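Local coordinates for protein phosphoglycerol transferase GacH (Streptococcus pyogenes MGAS5005, PDB 6DGM) that probably transfers glycerol phosphate to a streptococcal rhamnose polysaccharide, this soluble sulfatase-family part of a membrane protein binding manganese and sn-glycerol-1-phosphate, at residues S74-L79 / F319-S324; S196-F201 / I259-T264; D313-L318 / P328-L333. One frame throughout, in Å; residues are numbered along the deposited sequence.

Interaction 1 (S74-L79 / F319-S324); sequences STTAGL and FEHTDS. With CA (calcium ion), chain E.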
loop_
_atom_site.group_PDB
_atom_site.type_symbol
_atom_site.label_atom_id
_atom_site.label_comp_id
_atom_site.label_asym_id
_atom_site.label_seq_id
_atom_site.Cartn_x
_atom_site.Cartn_y
_atom_site.Cartn_z
ATOM N N SER A 74 -11.266 11.603 9.425
ATOM C CA SER A 74 -12.623 11.403 8.933
ATOM C C SER A 74 -12.910 9.976 8.498
ATOM O O SER A 74 -14.059 9.657 8.178
ATOM C CB SER A 74 -12.888 12.305 7.714
ATOM O OG SER A 74 -12.218 11.829 6.535
ATOM N N THR A 75 -11.906 9.118 8.459
ATOM C CA THR A 75 -12.081 7.805 7.863
ATOM C C THR A 75 -11.055 6.868 8.478
ATOM O O THR A 75 -10.179 7.289 9.236
ATOM C CB THR A 75 -11.927 7.877 6.339
ATOM O OG1 THR A 75 -12.396 6.654 5.766
ATOM C CG2 THR A 75 -10.478 8.134 5.932
ATOM N N THR A 76 -11.172 5.595 8.136
ATOM C CA THR A 76 -10.194 4.610 8.583
ATOM C C THR A 76 -8.800 5.055 8.185
ATOM O O THR A 76 -8.535 5.326 7.013
ATOM C CB THR A 76 -10.526 3.260 7.945
ATOM O OG1 THR A 76 -11.858 2.896 8.317
ATOM C CG2 THR A 76 -9.540 2.176 8.378
ATOM N N ALA A 77 -7.903 5.145 9.163
ATOM C CA ALA A 77 -6.598 5.740 8.899
ATOM C C ALA A 77 -5.688 5.510 10.093
ATOM O O ALA A 77 -6.144 5.204 11.197
ATOM C CB ALA A 77 -6.715 7.244 8.633
ATOM N N GLY A 78 -4.394 5.691 9.864
ATOM C CA GLY A 78 -3.442 5.528 10.934
ATOM C C GLY A 78 -2.019 5.553 10.432
ATOM O O GLY A 78 -1.680 6.305 9.512
ATOM N N LEU A 79 -1.189 4.709 11.033
ATOM C CA LEU A 79 0.198 4.557 10.652
ATOM C C LEU A 79 0.406 3.189 10.016
ATOM O O LEU A 79 -0.215 2.200 10.417
ATOM C CB LEU A 79 1.108 4.679 11.876
ATOM C CG LEU A 79 0.935 5.967 12.676
ATOM C CD1 LEU A 79 1.843 5.963 13.892
ATOM C CD2 LEU A 79 1.227 7.172 11.815
ATOM N N PHE A 319 -11.514 -4.509 2.414
ATOM C CA PHE A 319 -12.752 -5.278 2.479
ATOM C C PHE A 319 -13.578 -4.879 3.695
ATOM O O PHE A 319 -14.803 -4.737 3.606
ATOM C CB PHE A 319 -12.449 -6.775 2.528
ATOM C CG PHE A 319 -12.225 -7.411 1.174
ATOM C CD1 PHE A 319 -11.020 -7.268 0.509
ATOM C CD2 PHE A 319 -13.217 -8.172 0.582
ATOM C CE1 PHE A 319 -10.818 -7.872 -0.731
ATOM C CE2 PHE A 319 -13.029 -8.759 -0.649
ATOM C CZ PHE A 319 -11.836 -8.614 -1.313
ATOM N N GLU A 320 -12.928 -4.706 4.850
ATOM C CA GLU A 320 -13.673 -4.327 6.046
ATOM C C GLU A 320 -14.275 -2.934 5.894
ATOM O O GLU A 320 -15.446 -2.707 6.232
ATOM C CB GLU A 320 -12.767 -4.380 7.271
ATOM C CG GLU A 320 -13.507 -4.106 8.560
ATOM C CD GLU A 320 -12.583 -3.884 9.725
ATOM O OE1 GLU A 320 -11.545 -3.190 9.552
ATOM O OE2 GLU A 320 -12.893 -4.403 10.809
ATOM N N HIS A 321 -13.481 -1.980 5.401
ATOM C CA HIS A 321 -13.954 -0.603 5.297
ATOM C C HIS A 321 -15.158 -0.507 4.371
ATOM O O HIS A 321 -16.120 0.211 4.664
ATOM C CB HIS A 321 -12.821 0.322 4.817
ATOM C CG HIS A 321 -13.229 1.752 4.718
ATOM N ND1 HIS A 321 -13.313 2.573 5.821
ATOM C CD2 HIS A 321 -13.626 2.496 3.659
ATOM C CE1 HIS A 321 -13.745 3.767 5.445
ATOM N NE2 HIS A 321 -13.934 3.748 4.137
ATOM N N THR A 322 -15.127 -1.232 3.256
ATOM C CA THR A 322 -16.213 -1.223 2.297
ATOM C C THR A 322 -17.298 -2.252 2.600
ATOM O O THR A 322 -18.245 -2.361 1.816
ATOM C CB THR A 322 -15.683 -1.473 0.885
ATOM O OG1 THR A 322 -15.088 -2.771 0.800
ATOM C CG2 THR A 322 -14.667 -0.409 0.508
ATOM N N ASP A 323 -17.178 -3.008 3.694
ATOM C CA ASP A 323 -18.172 -4.024 4.083
ATOM C C ASP A 323 -18.384 -5.064 2.982
ATOM O O ASP A 323 -19.508 -5.502 2.715
ATOM C CB ASP A 323 -19.496 -3.376 4.505
ATOM C CG ASP A 323 -20.284 -4.236 5.469
ATOM O OD1 ASP A 323 -19.663 -4.808 6.391
ATOM O OD2 ASP A 323 -21.518 -4.317 5.313
ATOM N N SER A 324 -17.287 -5.477 2.346
ATOM C CA SER A 324 -17.334 -6.421 1.237
ATOM C C SER A 324 -17.098 -7.854 1.706
ATOM O O SER A 324 -16.297 -8.105 2.610
ATOM C CB SER A 324 -16.277 -6.053 0.191
ATOM O OG SER A 324 -16.611 -4.811 -0.393
HETATM CA CA CA E . -21.133 -5.090 8.286
HETATM O O HOH W 1 -23.381 -5.146 7.278
HETATM O O HOH W 2 -19.202 -6.737 9.175
HETATM O O HOH W 3 -22.497 -5.226 10.646
#

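Interaction 2 (S196-F201 / I259-T264); sequences SESQFF and INKPIT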
loop_
_atom_site.group_PDB
_atom_site.type_symbol
_atom_site.label_atom_id
_atom_site.label_comp_id
_atom_site.label_asym_id
_atom_site.label_seq_id
_atom_site.Cartn_x
_atom_site.Cartn_y
_atom_site.Cartn_z
ATOM N N SER A 196 -19.050 3.623 -15.671
ATOM C CA SER A 196 -19.781 2.458 -16.152
ATOM C C SER A 196 -19.048 1.152 -15.882
ATOM O O SER A 196 -19.575 0.080 -16.218
ATOM C CB SER A 196 -20.003 2.572 -17.655
ATOM O OG SER A 196 -20.810 3.696 -17.944
ATOM N N GLU A 197 -17.857 1.218 -15.298
ATOM C CA GLU A 197 -17.060 0.037 -15.023
ATOM C C GLU A 197 -16.580 0.072 -13.576
ATOM O O GLU A 197 -16.485 1.130 -12.955
ATOM C CB GLU A 197 -15.818 -0.021 -15.920
ATOM C CG GLU A 197 -16.099 0.000 -17.406
ATOM C CD GLU A 197 -16.694 -1.286 -17.934
ATOM O OE1 GLU A 197 -16.460 -2.375 -17.353
ATOM O OE2 GLU A 197 -17.417 -1.217 -18.958
ATOM N N SER A 198 -16.276 -1.108 -13.050
ATOM C CA SER A 198 -15.522 -1.244 -11.807
ATOM C C SER A 198 -14.058 -1.433 -12.170
ATOM O O SER A 198 -13.700 -2.389 -12.878
ATOM C CB SER A 198 -16.027 -2.436 -10.993
ATOM O OG SER A 198 -17.323 -2.168 -10.491
ATOM N N GLN A 199 -13.210 -0.519 -11.688
ATOM C CA GLN A 199 -11.814 -0.472 -12.069
ATOM C C GLN A 199 -10.909 -0.624 -10.854
ATOM O O GLN A 199 -11.262 -0.250 -9.732
ATOM C CB GLN A 199 -11.494 0.860 -12.765
ATOM C CG GLN A 199 -12.270 1.080 -14.047
ATOM C CD GLN A 199 -12.156 2.520 -14.509
ATOM O OE1 GLN A 199 -12.610 3.432 -13.821
ATOM N NE2 GLN A 199 -11.522 2.727 -15.650
ATOM N N PHE A 200 -9.729 -1.186 -11.096
ATOM C CA PHE A 200 -8.672 -1.248 -10.094
ATOM C C PHE A 200 -7.459 -0.502 -10.621
ATOM O O PHE A 200 -6.931 -0.831 -11.692
ATOM C CB PHE A 200 -8.277 -2.680 -9.733
ATOM C CG PHE A 200 -7.136 -2.719 -8.756
ATOM C CD1 PHE A 200 -7.374 -2.473 -7.419
ATOM C CD2 PHE A 200 -5.840 -2.914 -9.184
ATOM C CE1 PHE A 200 -6.342 -2.461 -6.517
ATOM C CE2 PHE A 200 -4.797 -2.888 -8.280
ATOM C CZ PHE A 200 -5.062 -2.664 -6.945
ATOM N N PHE A 201 -7.014 0.494 -9.863
ATOM C CA PHE A 201 -5.835 1.275 -10.199
ATOM C C PHE A 201 -4.735 0.977 -9.197
ATOM O O PHE A 201 -4.973 1.001 -7.990
ATOM C CB PHE A 201 -6.135 2.773 -10.080
ATOM C CG PHE A 201 -7.031 3.328 -11.163
ATOM C CD1 PHE A 201 -8.411 3.189 -11.091
ATOM C CD2 PHE A 201 -6.490 4.035 -12.217
ATOM C CE1 PHE A 201 -9.229 3.728 -12.075
ATOM C CE2 PHE A 201 -7.287 4.585 -13.188
ATOM C CZ PHE A 201 -8.674 4.431 -13.121
ATOM N N ILE A 259 -18.120 11.845 -8.730
ATOM C CA ILE A 259 -18.274 10.765 -9.697
ATOM C C ILE A 259 -19.314 9.781 -9.183
ATOM O O ILE A 259 -19.229 9.312 -8.040
ATOM C CB ILE A 259 -16.931 10.055 -9.947
ATOM C CG1 ILE A 259 -15.888 11.070 -10.433
ATOM C CG2 ILE A 259 -17.128 8.898 -10.930
ATOM C CD1 ILE A 259 -14.489 10.475 -10.688
ATOM N N ASN A 260 -20.274 9.438 -10.043
ATOM C CA ASN A 260 -21.385 8.564 -9.669
ATOM C C ASN A 260 -20.978 7.097 -9.820
ATOM O O ASN A 260 -21.463 6.363 -10.688
ATOM C CB ASN A 260 -22.614 8.888 -10.506
ATOM C CG ASN A 260 -23.805 8.106 -10.068
ATOM O OD1 ASN A 260 -23.852 7.635 -8.933
ATOM N ND2 ASN A 260 -24.784 7.953 -10.955
ATOM N N LYS A 261 -20.094 6.669 -8.913
ATOM C CA LYS A 261 -19.571 5.305 -8.836
ATOM C C LYS A 261 -18.967 5.166 -7.448
ATOM O O LYS A 261 -18.268 6.090 -7.007
ATOM C CB LYS A 261 -18.461 5.101 -9.880
ATOM C CG LYS A 261 -17.755 3.745 -9.803
ATOM C CD LYS A 261 -18.632 2.596 -10.318
ATOM C CE LYS A 261 -17.984 1.245 -10.027
ATOM N NZ LYS A 261 -18.834 0.112 -10.506
ATOM N N PRO A 262 -19.195 4.061 -6.729
ATOM C CA PRO A 262 -18.479 3.877 -5.455
ATOM C C PRO A 262 -16.987 3.707 -5.714
ATOM O O PRO A 262 -16.573 2.820 -6.470
ATOM C CB PRO A 262 -19.109 2.616 -4.845
ATOM C CG PRO A 262 -20.021 2.057 -5.871
ATOM C CD PRO A 262 -20.237 3.045 -6.951
ATOM N N ILE A 263 -16.177 4.569 -5.094
ATOM C CA ILE A 263 -14.729 4.592 -5.287
ATOM C C ILE A 263 -14.075 4.612 -3.914
ATOM O O ILE A 263 -14.450 5.421 -3.061
ATOM C CB ILE A 263 -14.300 5.834 -6.099
ATOM C CG1 ILE A 263 -14.864 5.772 -7.525
ATOM C CG2 ILE A 263 -12.791 5.952 -6.130
ATOM C CD1 ILE A 263 -14.720 7.069 -8.317
ATOM N N THR A 264 -13.083 3.742 -3.701
ATOM C CA THR A 264 -12.312 3.755 -2.457
ATOM C C THR A 264 -10.833 3.875 -2.790
ATOM O O THR A 264 -10.349 3.228 -3.718
ATOM C CB THR A 264 -12.601 2.517 -1.594
ATOM O OG1 THR A 264 -13.981 2.519 -1.205
ATOM C CG2 THR A 264 -11.767 2.520 -0.319
#

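Interaction 3 (D313-L318 / P328-L333); sequences DFTAAL and PYYALL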
loop_
_atom_site.group_PDB
_atom_site.type_symbol
_atom_site.label_atom_id
_atom_site.label_comp_id
_atom_site.label_asym_id
_atom_site.label_seq_id
_atom_site.Cartn_x
_atom_site.Cartn_y
_atom_site.Cartn_z
ATOM N N ASP A 313 -1.553 -5.601 5.029
ATOM C CA ASP A 313 -2.877 -5.632 5.616
ATOM C C ASP A 313 -3.903 -4.801 4.853
ATOM O O ASP A 313 -5.079 -4.833 5.209
ATOM C CB ASP A 313 -2.833 -5.064 7.047
ATOM C CG ASP A 313 -2.101 -5.948 8.033
ATOM O OD1 ASP A 313 -2.216 -7.193 7.947
ATOM O OD2 ASP A 313 -1.405 -5.373 8.906
ATOM N N PHE A 314 -3.483 -4.026 3.839
ATOM C CA PHE A 314 -4.396 -3.047 3.263
ATOM C C PHE A 314 -5.620 -3.705 2.638
ATOM O O PHE A 314 -6.731 -3.187 2.774
ATOM C CB PHE A 314 -3.697 -2.172 2.231
ATOM C CG PHE A 314 -2.808 -1.099 2.828
ATOM C CD1 PHE A 314 -3.066 -0.529 4.064
ATOM C CD2 PHE A 314 -1.712 -0.662 2.132
ATOM C CE1 PHE A 314 -2.219 0.458 4.581
ATOM C CE2 PHE A 314 -0.870 0.316 2.640
ATOM C CZ PHE A 314 -1.128 0.881 3.847
ATOM N N THR A 315 -5.448 -4.833 1.942
ATOM C CA THR A 315 -6.595 -5.436 1.265
ATOM C C THR A 315 -7.641 -5.918 2.267
ATOM O O THR A 315 -8.833 -5.673 2.092
ATOM C CB THR A 315 -6.167 -6.564 0.330
ATOM O OG1 THR A 315 -5.240 -6.051 -0.617
ATOM C CG2 THR A 315 -7.385 -7.125 -0.450
ATOM N N ALA A 316 -7.222 -6.595 3.327
ATOM C CA ALA A 316 -8.194 -6.983 4.344
ATOM C C ALA A 316 -8.878 -5.758 4.935
ATOM O O ALA A 316 -10.091 -5.764 5.186
ATOM C CB ALA A 316 -7.520 -7.801 5.436
ATOM N N ALA A 317 -8.112 -4.692 5.162
ATOM C CA ALA A 317 -8.710 -3.482 5.702
ATOM C C ALA A 317 -9.662 -2.842 4.709
ATOM O O ALA A 317 -10.664 -2.241 5.110
ATOM C CB ALA A 317 -7.627 -2.501 6.121
ATOM N N LEU A 318 -9.366 -2.970 3.414
ATOM C CA LEU A 318 -10.244 -2.432 2.380
ATOM C C LEU A 318 -11.569 -3.179 2.352
ATOM O O LEU A 318 -12.642 -2.569 2.241
ATOM C CB LEU A 318 -9.544 -2.523 1.018
ATOM C CG LEU A 318 -10.413 -2.339 -0.228
ATOM C CD1 LEU A 318 -10.742 -0.862 -0.384
ATOM C CD2 LEU A 318 -9.749 -2.881 -1.471
ATOM N N PRO A 328 -12.048 -17.120 1.644
ATOM C CA PRO A 328 -11.305 -17.711 2.769
ATOM C C PRO A 328 -9.930 -17.094 2.954
ATOM O O PRO A 328 -9.526 -16.809 4.089
ATOM C CB PRO A 328 -11.242 -19.193 2.383
ATOM C CG PRO A 328 -12.529 -19.419 1.560
ATOM C CD PRO A 328 -12.634 -18.145 0.753
ATOM N N TYR A 329 -9.202 -16.865 1.856
ATOM C CA TYR A 329 -7.918 -16.166 1.927
ATOM C C TYR A 329 -8.048 -14.825 2.648
ATOM O O TYR A 329 -7.287 -14.534 3.569
ATOM C CB TYR A 329 -7.377 -15.971 0.503
ATOM C CG TYR A 329 -6.003 -15.313 0.381
ATOM C CD1 TYR A 329 -4.912 -15.789 1.099
ATOM C CD2 TYR A 329 -5.791 -14.249 -0.493
ATOM C CE1 TYR A 329 -3.657 -15.198 0.974
ATOM C CE2 TYR A 329 -4.536 -13.657 -0.637
ATOM C CZ TYR A 329 -3.482 -14.137 0.097
ATOM O OH TYR A 329 -2.236 -13.568 -0.048
ATOM N N TYR A 330 -9.023 -13.996 2.255
ATOM C CA TYR A 330 -9.179 -12.693 2.911
ATOM C C TYR A 330 -9.785 -12.793 4.306
ATOM O O TYR A 330 -9.586 -11.872 5.110
ATOM C CB TYR A 330 -9.903 -11.677 2.000
ATOM C CG TYR A 330 -9.012 -11.263 0.837
ATOM C CD1 TYR A 330 -7.768 -10.695 1.062
ATOM C CD2 TYR A 330 -9.400 -11.476 -0.464
ATOM C CE1 TYR A 330 -6.933 -10.355 0.004
ATOM C CE2 TYR A 330 -8.598 -11.131 -1.515
ATOM C CZ TYR A 330 -7.366 -10.578 -1.285
ATOM O OH TYR A 330 -6.583 -10.251 -2.363
ATOM N N ALA A 331 -10.468 -13.900 4.634
ATOM C CA ALA A 331 -10.845 -14.160 6.021
ATOM C C ALA A 331 -9.600 -14.376 6.885
ATOM O O ALA A 331 -9.471 -13.792 7.967
ATOM C CB ALA A 331 -11.779 -15.376 6.104
ATOM N N LEU A 332 -8.675 -15.219 6.426
ATOM C CA LEU A 332 -7.393 -15.363 7.111
ATOM C C LEU A 332 -6.694 -14.018 7.249
ATOM O O LEU A 332 -6.195 -13.668 8.323
ATOM C CB LEU A 332 -6.502 -16.340 6.350
ATOM C CG LEU A 332 -5.013 -16.382 6.706
ATOM C CD1 LEU A 332 -4.795 -16.755 8.152
ATOM C CD2 LEU A 332 -4.314 -17.358 5.784
ATOM N N LEU A 333 -6.650 -13.246 6.164
ATOM C CA LEU A 333 -5.961 -11.961 6.210
ATOM C C LEU A 333 -6.684 -10.965 7.110
ATOM O O LEU A 333 -6.049 -10.057 7.653
ATOM C CB LEU A 333 -5.764 -11.412 4.800
ATOM C CG LEU A 333 -4.835 -12.267 3.932
ATOM C CD1 LEU A 333 -4.945 -11.884 2.474
ATOM C CD2 LEU A 333 -3.403 -12.125 4.418
HETATM O O HOH W 4 -3.759 -8.877 6.448
HETATM O O HOH W 5 -4.430 -8.598 -1.677
#

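Interaction 1 (S74-L79 / F319-S324)
H321 meets T75 and T76 through the ND1 and CE1 atoms of its imidazole ring. T76 OG1 comes to the ring edge, near its plane, and forms a hydrogen bond of 2.9 Å with H321 ND1. Either group could be the donor. T76 CB also lies close, 3.6 Å from H321 ND1, and the two side chains slide past each other in opposite directions. T75 crosses the histidine at about a right angle. Its OG1 approaches the ring obliquely, 3.2 Å from H321 CE1, and hydrogen-bonds to the carbonyl of I295. H321 CG stands anti to the backbone N (chi1 -179°), which carries the ring from the helix towards the two threonines.

The contact joins the end of helix 314-321 to the lead-in of strand 77-81, inside the alkaline-phosphatase-like fold of the sulfatase family. The strand pairs with 290-297 here. H321 NE2 bonds to N301 OD1, so both ring nitrogens have partners, which should fix the ring flip. T76 OG1 also bonds to K304 N.

Just past H321, the helix ends in a Schellman motif with D323 at positive phi. D323 OD1 binds the calcium ion at 2.4 Å, together with the carbonyl oxygen of D31.

Interaction 2 (S196-F201 / I259-T264)
Extended backbone carries both S198, in the loop before strand 200-204, and K261, in the loop before strand 263-269. Both segments are extended over most of their length and become strand only at their last two residues. They do not pair with each other, and no backbone hydrogen bond links them. N260 is the centre of an inverse gamma turn, closed by a weak bond from K261 N to I259 O of 2.9 Å. After this turn K261 is again extended, with its CB directed at the other segment.

The lysine crosses with one bent chain to S198 and the backbone of E197. CG is anti to the backbone N (chi1 175°), the chain bends at chi2 (73°), and the last two torsions are extended. This brings NZ to S198 OG, to which it donates a hydrogen bond of 2.7 Å. S198 OG also bonds to the carbonyl of A37, so the hydroxyl links the lysine to the loop ahead of strand 40-46. The end of the lysine passes beside the carbonyl of E197, with K261 CE 3.3 Å from E197 O. This is close packing of a polarised methylene against an oxygen. The E197 side chain starts away from the lysine, and its OE1 bonds to N134.

The contact is partly exposed and lies at one end of the central mixed sheet. Strand 40-46 runs between strands 200-204 and 263-269 and is parallel to both. The lysine therefore bridges the two flanking strands just before they enter the sheet, and its side chain packs on T40 of the middle strand. Further along, F201 packs on I42 of strand 40-46 and on helix 182-192, while I263 also touches I42.

Interaction 3 (D313-L318 / P328-L333)
A316, Y330 and T315 bury the most surface between these two helical segments. A316 points its methyl at the other helix, where A316 CB lies 3.5 Å from L333 O and 4.1 Å from L333 CB. This small residue lets the backbones come near, with the CA atoms of A316 and L333 5.8 Å apart.

T315 meets the phenol end of Y330. Its methyl CG2 is 3.3 Å from Y330 CE1 and approaches the ring obliquely. The torsion of T315 (chi1 -58°) sets CG2 anti to the backbone N and directs the methyl to the tyrosine. OG1 takes the other branch and hydrogen-bonds to Y43 OH on strand 40-46. The same T315 OG1 reaches a water at 2.9 Å, and that water lies 2.8 Å from Y330 OH, in the plane of the ring at its edge. Y330 also stacks on F319, one turn further along the first helix.

A second water bridges the two segments beside A316. It donates to D313 OD1 at 2.7 Å and to L333 O. D313 OD2 bonds to S341 OG and to N310 N, so both carboxylate oxygens are engaged. Polar atoms in this buried interface are thus joined through water, while no direct hydrogen bond crosses it.

The arrangement is two consecutive helices joined by a short loop. Helix 314-321 follows edge strand 308-310 of the central sheet, and F314 meets Y268 and Y293 from that sheet. Helix 328-339 lies on its other flank and packs on helices 11-29 and 349-365. The contact thus joins the alkaline-phosphatase-like core, a sheet flanked by helices, to the helices contributed by the two ends of the chain.

Interactions 1 and 3 are buried and share helix 314-321. Interaction 3 holds its first turn against the next helix, and interaction 1 holds its end against the residues leading into strand 77-81 of the sheet. Their centres are about 12 Å apart, and they meet at the F319–Y330 ring pair. Interaction 2 lies nearer the surface, at an end of the same sheet that interaction 1 reaches. T264 joins it to both others, packing on T322 and on L318. The chemistry follows the setting. A lysine-to-serine bond spans the partly exposed loops of interaction 2. A buried histidine bonded to a threonine hydroxyl carries interaction 1. Methyl groups, an aromatic ring and bridging waters make up interaction 3.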